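PDB 1LF6: glucoamylase from Thermoanaerobacterium thermosaccharolyticum, which hydrolyses terminal alpha-1,4-linked glucose residues one after another from the non-reducing ends of glucan chains, releasing beta-D-glucose. Local coordinates for residues Phe85-Lys96 against Leu109-Ile120. Numbering follows the deposited sequence.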
loop_
_atom_site.group_PDB
_atom_site.type_symbol
_atom_site.label_atom_id
_atom_site.label_comp_id
_atom_site.label_asym_id
_atom_site.label_seq_id
_atom_site.Cartn_x
_atom_site.Cartn_y
_atom_site.Cartn_z
ATOM N N PHE A 85 11.804 -29.563 20.119
ATOM C CA PHE A 85 11.587 -28.245 19.520
ATOM C C PHE A 85 10.535 -28.172 18.410
ATOM O O PHE A 85 10.312 -29.132 17.669
ATOM C CB PHE A 85 12.920 -27.679 19.009
ATOM C CG PHE A 85 13.466 -28.391 17.803
ATOM C CD1 PHE A 85 12.974 -28.115 16.530
ATOM C CD2 PHE A 85 14.479 -29.333 17.939
ATOM C CE1 PHE A 85 13.482 -28.763 15.413
ATOM C CE2 PHE A 85 14.994 -29.988 16.827
ATOM C CZ PHE A 85 14.494 -29.701 15.562
ATOM N N VAL A 86 9.895 -27.008 18.316
ATOM C CA VAL A 86 8.864 -26.740 17.316
ATOM C C VAL A 86 8.961 -25.277 16.875
ATOM O O VAL A 86 8.296 -24.411 17.442
ATOM C CB VAL A 86 7.446 -26.978 17.889
ATOM C CG1 VAL A 86 6.397 -26.678 16.833
ATOM C CG2 VAL A 86 7.312 -28.410 18.371
ATOM N N PRO A 87 9.810 -24.980 15.872
ATOM C CA PRO A 87 9.958 -23.601 15.392
ATOM C C PRO A 87 9.006 -23.173 14.277
ATOM O O PRO A 87 8.740 -23.921 13.336
ATOM C CB PRO A 87 11.415 -23.550 14.941
ATOM C CG PRO A 87 11.612 -24.903 14.389
ATOM C CD PRO A 87 10.964 -25.790 15.440
ATOM N N ASP A 88 8.500 -21.950 14.415
ATOM C CA ASP A 88 7.601 -21.332 13.447
ATOM C C ASP A 88 8.533 -20.458 12.617
ATOM O O ASP A 88 9.140 -19.530 13.145
ATOM C CB ASP A 88 6.565 -20.479 14.188
ATOM C CG ASP A 88 5.646 -19.694 13.249
ATOM O OD1 ASP A 88 4.573 -19.255 13.720
ATOM O OD2 ASP A 88 5.986 -19.500 12.062
ATOM N N GLU A 89 8.662 -20.768 11.330
ATOM C CA GLU A 89 9.560 -20.015 10.457
ATOM C C GLU A 89 9.339 -18.502 10.510
ATOM O O GLU A 89 10.296 -17.733 10.435
ATOM C CB GLU A 89 9.433 -20.501 9.006
ATOM C CG GLU A 89 8.243 -19.925 8.249
ATOM C CD GLU A 89 8.192 -20.368 6.796
ATOM O OE1 GLU A 89 9.266 -20.474 6.167
ATOM O OE2 GLU A 89 7.077 -20.595 6.280
ATOM N N THR A 90 8.084 -18.079 10.652
ATOM C CA THR A 90 7.773 -16.654 10.690
ATOM C C THR A 90 8.311 -15.919 11.913
ATOM O O THR A 90 8.239 -14.692 11.982
ATOM C CB THR A 90 6.243 -16.393 10.590
ATOM O OG1 THR A 90 5.577 -16.907 11.750
ATOM C CG2 THR A 90 5.671 -17.060 9.353
ATOM N N LYS A 91 8.861 -16.649 12.878
ATOM C CA LYS A 91 9.398 -15.995 14.070
ATOM C C LYS A 91 10.677 -16.618 14.613
ATOM O O LYS A 91 11.404 -15.978 15.369
ATOM C CB LYS A 91 8.336 -15.968 15.169
ATOM C CG LYS A 91 7.685 -17.305 15.419
ATOM C CD LYS A 91 6.171 -17.170 15.481
ATOM C CE LYS A 91 5.733 -16.305 16.651
ATOM N NZ LYS A 91 4.250 -16.232 16.728
ATOM N N ASP A 92 10.958 -17.858 14.223
ATOM C CA ASP A 92 12.150 -18.544 14.713
ATOM C C ASP A 92 13.235 -18.714 13.658
ATOM O O ASP A 92 14.176 -19.486 13.851
ATOM C CB ASP A 92 11.769 -19.915 15.274
ATOM C CG ASP A 92 10.692 -19.828 16.337
ATOM O OD1 ASP A 92 10.803 -18.950 17.216
ATOM O OD2 ASP A 92 9.741 -20.636 16.294
ATOM N N ALA A 93 13.107 -17.995 12.548
ATOM C CA ALA A 93 14.090 -18.084 11.477
ATOM C C ALA A 93 14.353 -16.709 10.876
ATOM O O ALA A 93 13.499 -15.828 10.933
ATOM C CB ALA A 93 13.596 -19.045 10.401
ATOM N N ILE A 94 15.543 -16.529 10.314
ATOM C CA ILE A 94 15.912 -15.262 9.688
ATOM C C ILE A 94 15.564 -15.361 8.210
ATOM O O ILE A 94 15.968 -16.307 7.534
ATOM C CB ILE A 94 17.415 -14.981 9.818
ATOM C CG1 ILE A 94 17.838 -15.038 11.291
ATOM C CG2 ILE A 94 17.733 -13.622 9.218
ATOM C CD1 ILE A 94 17.134 -14.034 12.174
ATOM N N SER A 95 14.819 -14.384 7.705
ATOM C CA SER A 95 14.407 -14.397 6.308
ATOM C C SER A 95 15.171 -13.397 5.459
ATOM O O SER A 95 15.421 -12.268 5.881
ATOM C CB SER A 95 12.906 -14.113 6.205
ATOM O OG SER A 95 12.436 -14.294 4.880
ATOM N N LYS A 96 15.544 -13.831 4.260
ATOM C CA LYS A 96 16.258 -12.995 3.302
ATOM C C LYS A 96 15.403 -12.989 2.048
ATOM O O LYS A 96 15.012 -14.051 1.559
ATOM C CB LYS A 96 17.634 -13.589 2.970
ATOM C CG LYS A 96 18.547 -13.785 4.170
ATOM C CD LYS A 96 18.892 -12.456 4.816
ATOM C CE LYS A 96 19.679 -12.654 6.101
ATOM N NZ LYS A 96 20.012 -11.348 6.740
ATOM N N LEU A 109 12.619 -16.483 -1.235
ATOM C CA LEU A 109 12.819 -16.292 0.197
ATOM C C LEU A 109 13.703 -17.401 0.744
ATOM O O LEU A 109 13.524 -18.574 0.417
ATOM C CB LEU A 109 11.475 -16.313 0.931
ATOM C CG LEU A 109 10.528 -15.124 0.740
ATOM C CD1 LEU A 109 9.149 -15.471 1.290
ATOM C CD2 LEU A 109 11.099 -13.907 1.438
ATOM N N VAL A 110 14.668 -17.023 1.567
ATOM C CA VAL A 110 15.552 -17.994 2.184
ATOM C C VAL A 110 15.424 -17.789 3.679
ATOM O O VAL A 110 15.870 -16.774 4.213
ATOM C CB VAL A 110 17.025 -17.785 1.767
ATOM C CG1 VAL A 110 17.916 -18.801 2.472
ATOM C CG2 VAL A 110 17.161 -17.935 0.264
ATOM N N ASN A 111 14.785 -18.742 4.350
ATOM C CA ASN A 111 14.597 -18.658 5.794
ATOM C C ASN A 111 15.539 -19.623 6.492
ATOM O O ASN A 111 15.447 -20.839 6.309
ATOM C CB ASN A 111 13.145 -18.976 6.162
ATOM C CG ASN A 111 12.158 -18.056 5.467
ATOM O OD1 ASN A 111 12.497 -16.932 5.103
ATOM N ND2 ASN A 111 10.930 -18.526 5.289
ATOM N N THR A 112 16.447 -19.066 7.286
ATOM C CA THR A 112 17.429 -19.862 8.006
ATOM C C THR A 112 17.144 -19.909 9.499
ATOM O O THR A 112 17.182 -18.884 10.184
ATOM C CB THR A 112 18.854 -19.304 7.803
ATOM O OG1 THR A 112 19.167 -19.291 6.405
ATOM C CG2 THR A 112 19.873 -20.165 8.527
ATOM N N ASP A 113 16.857 -21.111 9.988
ATOM C CA ASP A 113 16.572 -21.344 11.401
ATOM C C ASP A 113 17.564 -20.593 12.281
ATOM O O ASP A 113 18.770 -20.665 12.062
ATOM C CB ASP A 113 16.643 -22.845 11.692
ATOM C CG ASP A 113 16.457 -23.173 13.163
ATOM O OD1 ASP A 113 15.636 -22.507 13.828
ATOM O OD2 ASP A 113 17.121 -24.114 13.650
ATOM N N LYS A 114 17.053 -19.864 13.267
ATOM C CA LYS A 114 17.908 -19.107 14.175
ATOM C C LYS A 114 18.873 -20.026 14.919
ATOM O O LYS A 114 19.934 -19.593 15.373
ATOM C CB LYS A 114 17.058 -18.336 15.188
ATOM C CG LYS A 114 16.244 -17.196 14.596
ATOM C CD LYS A 114 15.448 -16.485 15.682
ATOM C CE LYS A 114 14.633 -15.336 15.117
ATOM N NZ LYS A 114 13.793 -14.706 16.174
ATOM N N LYS A 115 18.500 -21.294 15.045
ATOM C CA LYS A 115 19.344 -22.264 15.731
ATOM C C LYS A 115 20.178 -23.068 14.737
ATOM O O LYS A 115 20.855 -24.028 15.105
ATOM C CB LYS A 115 18.477 -23.184 16.593
ATOM C CG LYS A 115 17.759 -22.432 17.704
ATOM C CD LYS A 115 16.787 -23.320 18.460
ATOM C CE LYS A 115 16.075 -22.544 19.560
ATOM N NZ LYS A 115 15.068 -23.379 20.269
ATOM N N GLY A 116 20.120 -22.656 13.473
ATOM C CA GLY A 116 20.881 -23.302 12.419
ATOM C C GLY A 116 20.658 -24.785 12.213
ATOM O O GLY A 116 21.602 -25.520 11.920
ATOM N N ARG A 117 19.415 -25.232 12.348
ATOM C CA ARG A 117 19.102 -26.642 12.169
ATOM C C ARG A 117 18.520 -26.910 10.788
ATOM O O ARG A 117 18.749 -27.970 10.205
ATOM C CB ARG A 117 18.123 -27.101 13.254
ATOM C CG ARG A 117 18.672 -26.934 14.666
ATOM C CD ARG A 117 17.609 -27.142 15.730
ATOM N NE ARG A 117 16.445 -26.287 15.507
ATOM C CZ ARG A 117 15.550 -25.976 16.440
ATOM N NH1 ARG A 117 15.681 -26.442 17.675
ATOM N NH2 ARG A 117 14.519 -25.203 16.134
ATOM N N TYR A 118 17.773 -25.946 10.260
ATOM C CA TYR A 118 17.162 -26.105 8.948
ATOM C C TYR A 118 17.205 -24.829 8.114
ATOM O O TYR A 118 17.625 -23.769 8.582
ATOM C CB TYR A 118 15.704 -26.551 9.090
ATOM C CG TYR A 118 14.824 -25.516 9.751
ATOM C CD1 TYR A 118 14.678 -25.473 11.138
ATOM C CD2 TYR A 118 14.173 -24.543 8.990
ATOM C CE1 TYR A 118 13.904 -24.485 11.752
ATOM C CE2 TYR A 118 13.400 -23.551 9.592
ATOM C CZ TYR A 118 13.272 -23.528 10.972
ATOM O OH TYR A 118 12.526 -22.539 11.570
ATOM N N ARG A 119 16.751 -24.951 6.871
ATOM C CA ARG A 119 16.699 -23.834 5.939
ATOM C C ARG A 119 15.596 -24.118 4.936
ATOM O O ARG A 119 15.519 -25.212 4.379
ATOM C CB ARG A 119 18.031 -23.683 5.201
ATOM C CG ARG A 119 18.060 -22.531 4.204
ATOM C CD ARG A 119 19.194 -22.704 3.217
ATOM N NE ARG A 119 20.495 -22.653 3.872
ATOM C CZ ARG A 119 21.598 -23.210 3.384
ATOM N NH1 ARG A 119 22.740 -23.110 4.047
ATOM N NH2 ARG A 119 21.553 -23.880 2.238
ATOM N N ILE A 120 14.729 -23.139 4.717
ATOM C CA ILE A 120 13.641 -23.300 3.764
ATOM C C ILE A 120 13.764 -22.226 2.690
ATOM O O ILE A 120 13.886 -21.039 2.999
ATOM C CB ILE A 120 12.261 -23.176 4.453
ATOM C CG1 ILE A 120 12.114 -24.255 5.531
ATOM C CG2 ILE A 120 11.150 -23.315 3.422
ATOM C CD1 ILE A 120 10.777 -24.232 6.257
#
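R117 lays its guanidinium flat over one face of the F85 ring. CZ of R117 is 3.5 Å from the ring centroid, a cation-pi stack with the planes 23° apart. CD of R117 adds a CH-pi contact over the same face. CD of K115 lies over the opposite face of the guanidinium, toward its rim. A salt bridge steadies the group from within its own segment: R117 NE meets D113 OD2 on the syn side at 2.9 Å, while the backbone N of R117 takes the anti lone pair of that oxygen. The R117 chain bends at chi3 (-54°), and its end lies flat on F85 with NE at D113.

Apolar contact continues next door, where P87 CG touches Y118 CE1 at 3.5 Å. Y118 OH is buried here without a polar partner.

Strands 93-96 and 109-113 form an antiparallel beta hairpin in the beta-sandwich N-terminal domain, away from the probable catalytic residues. Strand 93-99 forms an edge of a large antiparallel sheet. I94 with T112 and K96 with V110 are the hydrogen-bonded pairs. Past the strand end, K114 N bonds to D92 O. The K114 side chain, fully extended beyond CG, runs along the D92 carbonyl and reaches K91 O with NZ at 2.8 Å.

Side-chain hydrogen bonds line the face bearing S95 and N111. S95 OG donates to N111 OD1 at 2.6 Å, and N111 ND2 donates to E89 OE1 at 2.7 Å. The carboxylate is approached from above its plane, with the two flat groups 83° apart. G57 O also accepts from ND2, and Q38 bonds S95 OG. The other carboxylate oxygen, E89 OE2, is held by F77 N and K122.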